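Local coordinates for protein transcriptional regulator AcuR (Rhodobacter sphaeroides 2.4.1, PDB 3BRU) that represses transcription of its own operon as a TetR-family DNA-binding regulator, probably by binding two operator sequences in the promoter, at residues E41-K46 with G131-E136; F77-I82 with P141-A146; H122-G127 with L194-E199. All coordinates share one frame; numbering follows the deposited sequence.

How the interactions relate
All three interactions lie near the junction between the DNA-binding part of the chain and the C-terminal regulatory part. Interactions 1 and 2 are buried and both join the two parts: 41-46 meets 131-136 through an asparagine amide that donates to backbone carbonyls, whereas 77-82 meets 141-146 through apolar side chains round a phenylalanine ring. They touch each other through Leu-43 with Leu-81 and Leu-133 with Ile-82. Interaction 3, partly buried, stays within the C-terminal part and packs a lysine chain against loop backbone. It meets interaction 1 at Thr-44 and Gly-127, and through Asn-132 and Lys-197, but lies about 11 Å from interaction 2 at the nearest atoms.

Interaction 1: residues E41-K46 with G131-E136; sequences EHLTEK and GNLGQE
The amide nitrogen ND2 of Asn-132 meets two carbonyl oxygens near the C-terminal end of helix 31-45. Its bond to Leu-43 O is short, 2.7 Å from ND2, with an N-H...O angle of 157°; the acceptor lies close to the amide plane, and the donor is tilted modestly from the plane of the carbonyl. The second bond, from Asn-132 ND2 to Thr-44 O at 3.1 Å, is weak and more bent. With CG set beside its own backbone N (chi1 -68°), Asn-132 reaches across from helix 129-135 to the point where helix 31-45 is ending. This joins helix 31-45 of the TetR-type DNA-binding region to the C-terminal regulatory region, with the short helix segments inclined at 61° and their axes 9.7 Å apart. Thr-44 O also receives the backbone N-H of Gly-127, while Asn-132 OD1 takes a weak hydrogen bond from Lys-197 NZ, so both ends of the amide have partners and its rotation is probably restricted. Gln-135 of the second subunit packs on Asn-132 as well. Beside this polar link the two leucines meet at an oblique angle, methyl against methyl, Leu-43 CD2 lying 4.0 Å from Leu-133 CD2. Helix 74-97 adds to this apolar patch, Leu-81 packing on Leu-43 and Ile-82 on Leu-133.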
ATOM      1  N   GLU A  41      -3.353 -16.472   7.610  1.00 20.84           N
ATOM      2  CA  GLU A  41      -2.819 -15.802   8.787  1.00 22.74           C
ATOM      3  C   GLU A  41      -1.422 -15.252   8.564  1.00 22.42           C
ATOM      4  O   GLU A  41      -1.155 -14.104   8.902  1.00 23.21           O
ATOM      5  CB  GLU A  41      -2.856 -16.711  10.016  1.00 22.15           C
ATOM      6  CG  GLU A  41      -4.285 -16.986  10.498  1.00 24.22           C
ATOM      7  CD  GLU A  41      -4.352 -17.993  11.656  1.00 25.42           C
ATOM      8  OE1 GLU A  41      -3.263 -18.498  12.024  1.00 29.91           O
ATOM      9  OE2 GLU A  41      -5.478 -18.299  12.182  1.00 27.68           O
ATOM     10  N   HIS A  42      -0.548 -16.056   7.977  1.00 22.18           N
ATOM     11  CA  HIS A  42       0.865 -15.717   7.850  1.00 21.95           C
ATOM     12  C   HIS A  42       1.106 -14.684   6.769  1.00 21.88           C
ATOM     13  O   HIS A  42       1.918 -13.800   6.954  1.00 21.59           O
ATOM     14  CB  HIS A  42       1.721 -16.957   7.579  1.00 22.04           C
ATOM     15  CG  HIS A  42       1.970 -17.799   8.787  1.00 23.10           C
ATOM     16  ND1 HIS A  42       3.217 -17.924   9.366  1.00 25.22           N
ATOM     17  CD2 HIS A  42       1.126 -18.533   9.550  1.00 24.70           C
ATOM     18  CE1 HIS A  42       3.132 -18.707  10.426  1.00 26.61           C
ATOM     19  NE2 HIS A  42       1.875 -19.107  10.548  1.00 25.66           N
ATOM     20  N   LEU A  43       0.391 -14.780   5.650  1.00 22.10           N
ATOM     21  CA  LEU A  43       0.518 -13.774   4.578  1.00 22.00           C
ATOM     22  C   LEU A  43      -0.207 -12.442   4.765  1.00 21.61           C
ATOM     23  O   LEU A  43       0.146 -11.440   4.090  1.00 21.86           O
ATOM     24  CB  LEU A  43       0.097 -14.344   3.238  1.00 22.35           C
ATOM     25  CG  LEU A  43       1.150 -15.112   2.456  1.00 23.20           C
ATOM     26  CD1 LEU A  43       1.626 -16.345   3.228  1.00 23.86           C
ATOM     27  CD2 LEU A  43       0.510 -15.501   1.113  1.00 22.53           C
ATOM     28  N   THR A  44      -1.210 -12.415   5.640  1.00 21.18           N
ATOM     29  CA  THR A  44      -1.833 -11.137   6.043  1.00 20.57           C
ATOM     30  C   THR A  44      -0.966 -10.420   7.110  1.00 20.71           C
ATOM     31  O   THR A  44      -1.035  -9.213   7.271  1.00 19.85           O
ATOM     32  CB  THR A  44      -3.308 -11.320   6.536  1.00 20.57           C
ATOM     33  OG1 THR A  44      -3.340 -12.193   7.663  1.00 16.36           O
ATOM     34  CG2 THR A  44      -4.175 -11.939   5.430  1.00 20.62           C
ATOM     35  N   GLU A  45      -0.144 -11.182   7.821  1.00 21.55           N
ATOM     36  CA  GLU A  45       0.683 -10.645   8.881  1.00 23.33           C
ATOM     37  C   GLU A  45       2.063 -10.258   8.344  1.00 24.07           C
ATOM     38  O   GLU A  45       2.595  -9.192   8.672  1.00 24.32           O
ATOM     39  CB  GLU A  45       0.791 -11.665  10.013  1.00 23.64           C
ATOM     40  CG  GLU A  45       1.609 -11.179  11.190  1.00 29.97           C
ATOM     41  CD  GLU A  45       1.131 -11.716  12.541  1.00 37.63           C
ATOM     42  OE1 GLU A  45       0.274 -12.669  12.561  1.00 41.18           O
ATOM     43  OE2 GLU A  45       1.623 -11.173  13.583  1.00 38.33           O
ATOM     44  N   LYS A  46       2.645 -11.132   7.526  1.00 24.78           N
ATOM     45  CA  LYS A  46       3.960 -10.902   6.921  1.00 25.41           C
ATOM     46  C   LYS A  46       3.741 -10.664   5.423  1.00 25.99           C
ATOM     47  O   LYS A  46       3.188  -9.646   5.033  1.00 28.47           O
ATOM     48  CB  LYS A  46       4.919 -12.059   7.206  1.00 24.61           C
ATOM     49  CG  LYS A  46       5.070 -12.300   8.671  1.00 26.24           C
ATOM     50  CD  LYS A  46       6.421 -12.835   9.057  1.00 28.49           C
ATOM     51  CE  LYS A  46       6.439 -14.353   9.048  1.00 31.74           C
ATOM     52  NZ  LYS A  46       7.828 -14.834   9.277  1.00 32.32           N
ATOM     53  N   GLY A 131      -3.498  -6.451  -0.688  1.00 19.82           N
ATOM     54  CA  GLY A 131      -2.597  -5.311  -0.580  1.00 19.41           C
ATOM     55  C   GLY A 131      -1.196  -5.776  -0.285  1.00 19.72           C
ATOM     56  O   GLY A 131      -0.243  -5.279  -0.912  1.00 19.01           O
ATOM     57  N   ASN A 132      -1.048  -6.700   0.673  1.00 19.80           N
ATOM     58  CA  ASN A 132       0.299  -7.249   0.969  1.00 21.74           C
ATOM     59  C   ASN A 132       0.959  -7.833  -0.268  1.00 21.81           C
ATOM     60  O   ASN A 132       2.122  -7.546  -0.529  1.00 22.73           O
ATOM     61  CB  ASN A 132       0.291  -8.340   2.040  1.00 21.75           C
ATOM     62  CG  ASN A 132      -0.066  -7.829   3.432  1.00 25.04           C
ATOM     63  OD1 ASN A 132      -0.403  -6.643   3.650  1.00 28.90           O
ATOM     64  ND2 ASN A 132       0.009  -8.736   4.400  1.00 28.39           N
ATOM     65  N   LEU A 133       0.245  -8.672  -1.017  1.00 21.87           N
ATOM     66  CA  LEU A 133       0.860  -9.323  -2.161  1.00 22.08           C
ATOM     67  C   LEU A 133       1.060  -8.329  -3.308  1.00 22.77           C
ATOM     68  O   LEU A 133       2.079  -8.394  -4.030  1.00 22.96           O
ATOM     69  CB  LEU A 133       0.043 -10.518  -2.641  1.00 22.19           C
ATOM     70  CG  LEU A 133      -0.193 -11.718  -1.724  1.00 24.12           C
ATOM     71  CD1 LEU A 133      -0.942 -12.803  -2.481  1.00 24.79           C
ATOM     72  CD2 LEU A 133       1.072 -12.282  -1.152  1.00 23.51           C
ATOM     73  N   GLY A 134       0.090  -7.428  -3.481  1.00 22.96           N
ATOM     74  CA  GLY A 134       0.164  -6.381  -4.507  1.00 23.59           C
ATOM     75  C   GLY A 134       1.422  -5.528  -4.427  1.00 23.94           C
ATOM     76  O   GLY A 134       2.104  -5.289  -5.432  1.00 24.03           O
ATOM     77  N   GLN A 135       1.717  -5.063  -3.225  1.00 24.40           N
ATOM     78  CA  GLN A 135       2.957  -4.364  -2.944  1.00 25.60           C
ATOM     79  C   GLN A 135       4.238  -5.156  -3.245  1.00 26.28           C
ATOM     80  O   GLN A 135       5.226  -4.559  -3.668  1.00 26.94           O
ATOM     81  CB  GLN A 135       2.981  -3.867  -1.496  1.00 25.28           C
ATOM     82  CG  GLN A 135       4.036  -2.807  -1.239  1.00 25.58           C
ATOM     83  CD  GLN A 135       3.711  -1.441  -1.868  1.00 26.25           C
ATOM     84  OE1 GLN A 135       3.591  -1.321  -3.087  1.00 26.75           O
ATOM     85  NE2 GLN A 135       3.630  -0.394  -1.029  1.00 24.16           N
ATOM     86  N   GLU A 136       4.251  -6.470  -3.021  1.00 26.52           N
ATOM     87  CA  GLU A 136       5.466  -7.234  -3.344  1.00 27.45           C
ATOM     88  C   GLU A 136       5.488  -7.900  -4.729  1.00 26.64           C
ATOM     89  O   GLU A 136       6.269  -8.818  -4.974  1.00 26.49           O
ATOM     90  CB  GLU A 136       5.806  -8.241  -2.240  1.00 28.40           C
ATOM     91  CG  GLU A 136       4.796  -9.341  -2.051  1.00 33.98           C
ATOM     92  CD  GLU A 136       4.919 -10.010  -0.663  1.00 41.32           C
ATOM     93  OE1 GLU A 136       3.827 -10.217  -0.036  1.00 42.54           O
ATOM     94  OE2 GLU A 136       6.086 -10.307  -0.210  1.00 41.22           O
TER

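Interaction 2: residues F77-I82 with P141-A146; sequences FGLALI and PDDFRA
Helix 74-97, which leads out of the TetR-type DNA-binding region, packs here on the first turn of helix 143-167 in the C-terminal region, with the Phe-144 ring laid against Gly-78, Leu-79 and Ile-82. Leu-79 comes over one face of that ring: its CG stands 4.0 Å from Phe-144 CE1, and its CD2 lies above the plane, displaced toward the rim. Ile-82 approaches obliquely, with CD1 4.0 Å from Phe-144 CD2. The far end of the ring reaches the helix backbone, where Phe-144 CZ is 4.0 Å from Gly-78 CA; Gly-78, having no side chain, lets the ring come down on the helix backbone. Phe-144 gets there with CG beside its backbone N and anti to its carbonyl carbon (chi1 -75°), which tips the ring toward helix 74-97. The contact joins the two regions of the repressor through apolar groups, with no hydrogen bond across it. Tyr-48 adds an edge-to-face ring contact with Phe-144, while Leu-148 and Val-151 of helix 143-167 extend the packing on Ile-82. Toward solvent the other branch of Leu-79 passes Asp-143, the two side chains crossing at about a right angle, with Leu-79 CD1 3.7 Å from Asp-143 OD2. Ala-147, one turn further along, also touches Leu-79.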
ATOM      1  N   PHE A  77      -0.202 -22.800  -4.200  1.00 20.55           N
ATOM      2  CA  PHE A  77      -0.699 -22.432  -2.874  1.00 19.21           C
ATOM      3  C   PHE A  77      -1.085 -20.961  -2.695  1.00 18.97           C
ATOM      4  O   PHE A  77      -2.220 -20.657  -2.283  1.00 19.04           O
ATOM      5  CB  PHE A  77       0.327 -22.830  -1.814  1.00 18.41           C
ATOM      6  CG  PHE A  77      -0.148 -22.654  -0.400  1.00 18.30           C
ATOM      7  CD1 PHE A  77      -1.342 -23.190   0.028  1.00 19.24           C
ATOM      8  CD2 PHE A  77       0.618 -21.954   0.518  1.00 20.45           C
ATOM      9  CE1 PHE A  77      -1.750 -23.063   1.331  1.00 17.86           C
ATOM     10  CE2 PHE A  77       0.200 -21.802   1.812  1.00 18.02           C
ATOM     11  CZ  PHE A  77      -0.968 -22.368   2.221  1.00 17.79           C
ATOM     12  N   GLY A  78      -0.147 -20.055  -2.960  1.00 18.10           N
ATOM     13  CA  GLY A  78      -0.451 -18.629  -3.030  1.00 18.46           C
ATOM     14  C   GLY A  78      -1.678 -18.244  -3.867  1.00 18.98           C
ATOM     15  O   GLY A  78      -2.477 -17.423  -3.427  1.00 20.41           O
ATOM     16  N   LEU A  79      -1.851 -18.815  -5.068  1.00 18.58           N
ATOM     17  CA  LEU A  79      -3.062 -18.556  -5.874  1.00 18.19           C
ATOM     18  C   LEU A  79      -4.347 -19.089  -5.278  1.00 18.20           C
ATOM     19  O   LEU A  79      -5.398 -18.474  -5.412  1.00 19.16           O
ATOM     20  CB  LEU A  79      -2.911 -19.095  -7.298  1.00 18.51           C
ATOM     21  CG  LEU A  79      -1.908 -18.350  -8.187  1.00 18.78           C
ATOM     22  CD1 LEU A  79      -1.547 -19.213  -9.395  1.00 20.88           C
ATOM     23  CD2 LEU A  79      -2.476 -17.019  -8.630  1.00 20.36           C
ATOM     24  N   ALA A  80      -4.265 -20.247  -4.641  1.00 18.29           N
ATOM     25  CA  ALA A  80      -5.368 -20.809  -3.882  1.00 19.10           C
ATOM     26  C   ALA A  80      -5.748 -19.899  -2.721  1.00 19.39           C
ATOM     27  O   ALA A  80      -6.929 -19.803  -2.381  1.00 20.41           O
ATOM     28  CB  ALA A  80      -5.011 -22.222  -3.346  1.00 17.83           C
ATOM     29  N   LEU A  81      -4.755 -19.267  -2.087  1.00 19.66           N
ATOM     30  CA  LEU A  81      -5.041 -18.346  -0.976  1.00 18.98           C
ATOM     31  C   LEU A  81      -5.755 -17.107  -1.454  1.00 18.28           C
ATOM     32  O   LEU A  81      -6.614 -16.627  -0.762  1.00 17.65           O
ATOM     33  CB  LEU A  81      -3.788 -17.948  -0.178  1.00 18.31           C
ATOM     34  CG  LEU A  81      -3.068 -19.066   0.560  1.00 18.39           C
ATOM     35  CD1 LEU A  81      -1.723 -18.554   1.081  1.00 17.20           C
ATOM     36  CD2 LEU A  81      -3.931 -19.634   1.673  1.00 13.87           C
ATOM     37  N   ILE A  82      -5.359 -16.579  -2.609  1.00 17.83           N
ATOM     38  CA  ILE A  82      -6.062 -15.449  -3.210  1.00 18.29           C
ATOM     39  C   ILE A  82      -7.531 -15.826  -3.522  1.00 18.99           C
ATOM     40  O   ILE A  82      -8.440 -15.073  -3.181  1.00 19.51           O
ATOM     41  CB  ILE A  82      -5.358 -14.944  -4.496  1.00 17.61           C
ATOM     42  CG1 ILE A  82      -4.009 -14.316  -4.191  1.00 16.54           C
ATOM     43  CG2 ILE A  82      -6.231 -13.952  -5.259  1.00 17.16           C
ATOM     44  CD1 ILE A  82      -3.105 -14.299  -5.451  1.00 15.88           C
ATOM     45  N   PRO A 141       5.623 -14.681  -8.761  1.00 29.44           N
ATOM     46  CA  PRO A 141       5.429 -15.340 -10.079  1.00 30.44           C
ATOM     47  C   PRO A 141       4.463 -14.506 -10.916  1.00 31.28           C
ATOM     48  O   PRO A 141       3.520 -13.953 -10.350  1.00 31.51           O
ATOM     49  CB  PRO A 141       4.748 -16.672  -9.712  1.00 29.98           C
ATOM     50  CG  PRO A 141       5.099 -16.917  -8.272  1.00 29.77           C
ATOM     51  CD  PRO A 141       5.243 -15.563  -7.632  1.00 29.25           C
ATOM     52  N   ASP A 142       4.652 -14.386 -12.226  1.00 32.83           N
ATOM     53  CA  ASP A 142       3.762 -13.451 -12.953  1.00 34.82           C
ATOM     54  C   ASP A 142       2.253 -13.778 -13.048  1.00 33.67           C
ATOM     55  O   ASP A 142       1.465 -12.874 -13.294  1.00 33.95           O
ATOM     56  CB  ASP A 142       4.358 -12.902 -14.255  1.00 36.53           C
ATOM     57  CG  ASP A 142       4.931 -11.439 -14.071  1.00 43.44           C
ATOM     58  OD1 ASP A 142       6.078 -11.280 -13.550  1.00 48.42           O
ATOM     59  OD2 ASP A 142       4.230 -10.442 -14.444  1.00 48.89           O
ATOM     60  N   ASP A 143       1.867 -15.031 -12.790  1.00 32.67           N
ATOM     61  CA  ASP A 143       0.444 -15.446 -12.596  1.00 31.85           C
ATOM     62  C   ASP A 143      -0.364 -14.573 -11.610  1.00 30.01           C
ATOM     63  O   ASP A 143      -1.561 -14.339 -11.782  1.00 29.01           O
ATOM     64  CB  ASP A 143       0.398 -16.880 -12.047  1.00 32.54           C
ATOM     65  CG  ASP A 143       0.205 -17.923 -13.133  1.00 36.51           C
ATOM     66  OD1 ASP A 143       0.352 -17.577 -14.325  1.00 41.32           O
ATOM     67  OD2 ASP A 143      -0.103 -19.099 -12.807  1.00 40.73           O
ATOM     68  N   PHE A 144       0.321 -14.128 -10.561  1.00 28.19           N
ATOM     69  CA  PHE A 144      -0.274 -13.371  -9.484  1.00 26.42           C
ATOM     70  C   PHE A 144      -0.836 -12.018  -9.949  1.00 25.66           C
ATOM     71  O   PHE A 144      -1.871 -11.603  -9.442  1.00 25.73           O
ATOM     72  CB  PHE A 144       0.755 -13.184  -8.368  1.00 25.58           C
ATOM     73  CG  PHE A 144       0.994 -14.424  -7.549  1.00 26.38           C
ATOM     74  CD1 PHE A 144       1.442 -15.602  -8.141  1.00 27.63           C
ATOM     75  CD2 PHE A 144       0.775 -14.425  -6.189  1.00 25.80           C
ATOM     76  CE1 PHE A 144       1.651 -16.759  -7.368  1.00 25.98           C
ATOM     77  CE2 PHE A 144       1.005 -15.573  -5.420  1.00 26.18           C
ATOM     78  CZ  PHE A 144       1.454 -16.728  -6.015  1.00 23.63           C
ATOM     79  N   ARG A 145      -0.184 -11.359 -10.914  1.00 24.43           N
ATOM     80  CA  ARG A 145      -0.609 -10.043 -11.368  1.00 24.50           C
ATOM     81  C   ARG A 145      -2.114  -9.983 -11.733  1.00 24.22           C
ATOM     82  O   ARG A 145      -2.876  -9.198 -11.140  1.00 24.66           O
ATOM     83  CB  ARG A 145       0.288  -9.526 -12.511  1.00 24.17           C
ATOM     84  CG  ARG A 145       0.288  -7.990 -12.667  1.00 24.78           C
ATOM     85  CD  ARG A 145       1.307  -7.439 -13.753  1.00 25.09           C
ATOM     86  NE  ARG A 145       2.710  -7.800 -13.464  1.00 26.40           N
ATOM     87  CZ  ARG A 145       3.484  -7.197 -12.557  1.00 28.00           C
ATOM     88  NH1 ARG A 145       4.736  -7.608 -12.332  1.00 29.21           N
ATOM     89  NH2 ARG A 145       3.016  -6.179 -11.856  1.00 26.38           N
ATOM     90  N   ALA A 146      -2.536 -10.825 -12.669  1.00 23.10           N
ATOM     91  CA  ALA A 146      -3.915 -10.858 -13.125  1.00 23.04           C
ATOM     92  C   ALA A 146      -4.855 -11.329 -12.018  1.00 23.26           C
ATOM     93  O   ALA A 146      -6.012 -10.876 -11.925  1.00 22.72           O
ATOM     94  CB  ALA A 146      -4.032 -11.769 -14.348  1.00 23.23           C
TER

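Interaction 3: residues H122-G127 with L194-E199; sequences HGFRRG and LRAKLE
Lys-197 runs its aliphatic chain alongside the backbone of the loop 122-127, while the ring of Phe-124 stands beside the neighbouring Ala-196. With CG anti to its backbone N (chi1 -179°) the lysine first passes Phe-124 O; further out, Lys-197 CD lies 3.4 Å from Arg-125 O and 3.5 Å from Gly-127 N. Bends at chi3 and chi4 fold the chain end over Gly-127, bringing Lys-197 CE within 3.6 Å of Gly-127 CA; Gly-127, with no side chain, lets the lysine chain lie directly on its backbone. The lysine's backbone joins in through a CA-H...O contact, 3.2 Å from Lys-197 CA to Phe-124 O. The loop leaves helix 104-120 by a Schellman motif with Gly-123 as its C-prime residue, and an overlapping type I' turn from His-122 to Arg-125 brings Phe-124 to helix 178-199 within the C-terminal region. The Phe-124 ring meets Ala-196 obliquely, CD1 4.3 Å from Ala-196 CB, while Phe-124 CB sits 3.7 Å from Ala-196 O; Met-119 and Pro-202 also touch the Phe-124 side chain. At the buried lysine's end, NZ hydrogen-bonds Gln-135 OE1 of the second subunit.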
ATOM      1  N   HIS A 122      -6.731  -8.540  16.145  1.00 25.73           N
ATOM      2  CA  HIS A 122      -5.374  -9.024  16.177  1.00 25.61           C
ATOM      3  C   HIS A 122      -4.408  -7.881  16.299  1.00 24.62           C
ATOM      4  O   HIS A 122      -3.346  -7.911  15.707  1.00 25.78           O
ATOM      5  CB  HIS A 122      -5.066  -9.882  14.937  1.00 26.96           C
ATOM      6  CG  HIS A 122      -6.054 -10.984  14.721  1.00 29.86           C
ATOM      7  ND1 HIS A 122      -6.122 -12.099  15.542  1.00 34.52           N
ATOM      8  CD2 HIS A 122      -7.063 -11.113  13.820  1.00 33.03           C
ATOM      9  CE1 HIS A 122      -7.123 -12.873  15.147  1.00 34.60           C
ATOM     10  NE2 HIS A 122      -7.704 -12.301  14.100  1.00 34.82           N
ATOM     11  N   GLY A 123      -4.775  -6.887  17.088  1.00 23.48           N
ATOM     12  CA  GLY A 123      -3.961  -5.692  17.317  1.00 22.20           C
ATOM     13  C   GLY A 123      -3.467  -4.899  16.103  1.00 22.16           C
ATOM     14  O   GLY A 123      -2.417  -4.272  16.195  1.00 20.97           O
ATOM     15  N   PHE A 124      -4.200  -4.918  14.978  1.00 21.70           N
ATOM     16  CA  PHE A 124      -3.752  -4.267  13.717  1.00 21.58           C
ATOM     17  C   PHE A 124      -2.483  -4.854  13.113  1.00 21.96           C
ATOM     18  O   PHE A 124      -1.837  -4.198  12.317  1.00 23.48           O
ATOM     19  CB  PHE A 124      -3.658  -2.737  13.848  1.00 21.00           C
ATOM     20  CG  PHE A 124      -4.969  -2.116  14.231  1.00 22.15           C
ATOM     21  CD1 PHE A 124      -5.894  -1.762  13.254  1.00 22.38           C
ATOM     22  CD2 PHE A 124      -5.317  -1.971  15.568  1.00 22.70           C
ATOM     23  CE1 PHE A 124      -7.143  -1.261  13.604  1.00 22.38           C
ATOM     24  CE2 PHE A 124      -6.559  -1.466  15.929  1.00 22.84           C
ATOM     25  CZ  PHE A 124      -7.471  -1.112  14.925  1.00 21.53           C
ATOM     26  N   ARG A 125      -2.149  -6.092  13.471  1.00 21.79           N
ATOM     27  CA  ARG A 125      -0.985  -6.792  12.937  1.00 22.90           C
ATOM     28  C   ARG A 125      -1.291  -7.472  11.587  1.00 22.76           C
ATOM     29  O   ARG A 125      -0.381  -7.866  10.868  1.00 21.88           O
ATOM     30  CB  ARG A 125      -0.495  -7.828  13.953  1.00 22.17           C
ATOM     31  CG  ARG A 125       0.191  -7.215  15.178  1.00 24.22           C
ATOM     32  CD  ARG A 125       0.697  -8.293  16.150  1.00 26.84           C
ATOM     33  NE  ARG A 125      -0.418  -9.152  16.606  1.00 37.86           N
ATOM     34  CZ  ARG A 125      -1.099  -9.042  17.759  1.00 39.50           C
ATOM     35  NH1 ARG A 125      -0.805  -8.110  18.676  1.00 39.75           N
ATOM     36  NH2 ARG A 125      -2.096  -9.891  17.991  1.00 40.45           N
ATOM     37  N   ARG A 126      -2.573  -7.592  11.245  1.00 23.08           N
ATOM     38  CA  ARG A 126      -2.974  -8.265  10.026  1.00 23.96           C
ATOM     39  C   ARG A 126      -3.722  -7.338   9.094  1.00 23.97           C
ATOM     40  O   ARG A 126      -4.726  -6.692   9.467  1.00 24.10           O
ATOM     41  CB  ARG A 126      -3.845  -9.474  10.339  1.00 24.01           C
ATOM     42  CG  ARG A 126      -3.121 -10.611  11.046  1.00 27.07           C
ATOM     43  CD  ARG A 126      -4.068 -11.811  11.212  1.00 30.26           C
ATOM     44  NE  ARG A 126      -3.463 -12.753  12.143  1.00 35.04           N
ATOM     45  CZ  ARG A 126      -4.137 -13.707  12.773  1.00 35.56           C
ATOM     46  NH1 ARG A 126      -5.442 -13.849  12.559  1.00 36.03           N
ATOM     47  NH2 ARG A 126      -3.508 -14.512  13.622  1.00 34.00           N
ATOM     48  N   GLY A 127      -3.239  -7.290   7.861  1.00 24.33           N
ATOM     49  CA  GLY A 127      -3.806  -6.402   6.872  1.00 24.22           C
ATOM     50  C   GLY A 127      -4.563  -7.138   5.800  1.00 24.78           C
ATOM     51  O   GLY A 127      -5.109  -8.235   6.018  1.00 24.85           O
ATOM     52  N   LEU A 194      -2.396  -0.300   4.969  1.00 18.40           N
ATOM     53  CA  LEU A 194      -0.959  -0.304   5.059  1.00 17.35           C
ATOM     54  C   LEU A 194      -0.484   0.443   6.295  1.00 18.38           C
ATOM     55  O   LEU A 194       0.322  -0.096   7.090  1.00 18.10           O
ATOM     56  CB  LEU A 194      -0.354   0.310   3.794  1.00 16.68           C
ATOM     57  CG  LEU A 194       1.159   0.288   3.596  1.00 16.41           C
ATOM     58  CD1 LEU A 194       1.533   0.421   2.041  1.00 19.38           C
ATOM     59  CD2 LEU A 194       1.949   1.311   4.472  1.00 13.11           C
ATOM     60  N   ARG A 195      -1.004   1.670   6.447  1.00 18.92           N
ATOM     61  CA  ARG A 195      -0.622   2.608   7.497  1.00 19.60           C
ATOM     62  C   ARG A 195      -1.114   2.215   8.889  1.00 19.69           C
ATOM     63  O   ARG A 195      -0.411   2.454   9.875  1.00 20.23           O
ATOM     64  CB  ARG A 195      -1.070   4.029   7.134  1.00 20.10           C
ATOM     65  CG  ARG A 195      -0.187   4.726   6.063  1.00 21.16           C
ATOM     66  CD  ARG A 195       1.199   5.107   6.578  1.00 24.07           C
ATOM     67  NE  ARG A 195       1.136   6.176   7.569  1.00 25.28           N
ATOM     68  CZ  ARG A 195       1.087   7.475   7.289  1.00 26.30           C
ATOM     69  NH1 ARG A 195       1.100   7.899   6.019  1.00 24.77           N
ATOM     70  NH2 ARG A 195       1.003   8.349   8.294  1.00 24.08           N
ATOM     71  N   ALA A 196      -2.304   1.619   8.958  1.00 18.87           N
ATOM     72  CA  ALA A 196      -2.836   1.073  10.219  1.00 19.11           C
ATOM     73  C   ALA A 196      -1.996  -0.107  10.723  1.00 18.89           C
ATOM     74  O   ALA A 196      -1.721  -0.211  11.899  1.00 19.22           O
ATOM     75  CB  ALA A 196      -4.326   0.684  10.095  1.00 16.55           C
ATOM     76  N   LYS A 197      -1.575  -0.976   9.825  1.00 19.56           N
ATOM     77  CA  LYS A 197      -0.662  -2.089  10.173  1.00 20.04           C
ATOM     78  C   LYS A 197       0.793  -1.668  10.553  1.00 20.25           C
ATOM     79  O   LYS A 197       1.387  -2.223  11.466  1.00 20.80           O
ATOM     80  CB  LYS A 197      -0.690  -3.120   9.041  1.00 19.70           C
ATOM     81  CG  LYS A 197       0.173  -4.314   9.281  1.00 20.58           C
ATOM     82  CD  LYS A 197      -0.326  -5.503   8.475  1.00 23.76           C
ATOM     83  CE  LYS A 197      -0.464  -5.191   6.953  1.00 25.45           C
ATOM     84  NZ  LYS A 197       0.810  -4.835   6.305  1.00 22.17           N
ATOM     85  N   LEU A 198       1.343  -0.684   9.850  1.00 20.01           N
ATOM     86  CA  LEU A 198       2.562  -0.007  10.259  1.00 20.04           C
ATOM     87  C   LEU A 198       2.483   0.713  11.639  1.00 21.51           C
ATOM     88  O   LEU A 198       3.386   0.587  12.461  1.00 21.96           O
ATOM     89  CB  LEU A 198       3.008   0.983   9.165  1.00 18.63           C
ATOM     90  CG  LEU A 198       4.192   1.868   9.523  1.00 17.00           C
ATOM     91  CD1 LEU A 198       5.432   1.038   9.702  1.00 16.38           C
ATOM     92  CD2 LEU A 198       4.455   2.906   8.478  1.00 18.46           C
ATOM     93  N   GLU A 199       1.440   1.502  11.874  1.00 22.65           N
ATOM     94  CA  GLU A 199       1.331   2.261  13.124  1.00 24.50           C
ATOM     95  C   GLU A 199       0.715   1.472  14.285  1.00 23.74           C
ATOM     96  O   GLU A 199       0.781   1.915  15.436  1.00 22.93           O
ATOM     97  CB  GLU A 199       0.566   3.576  12.896  1.00 24.65           C
ATOM     98  CG  GLU A 199       1.391   4.548  12.046  1.00 27.56           C
ATOM     99  CD  GLU A 199       0.637   5.784  11.571  1.00 28.32           C
ATOM    100  OE1 GLU A 199      -0.098   6.405  12.398  1.00 32.24           O
ATOM    101  OE2 GLU A 199       0.794   6.122  10.351  1.00 32.36           O
TER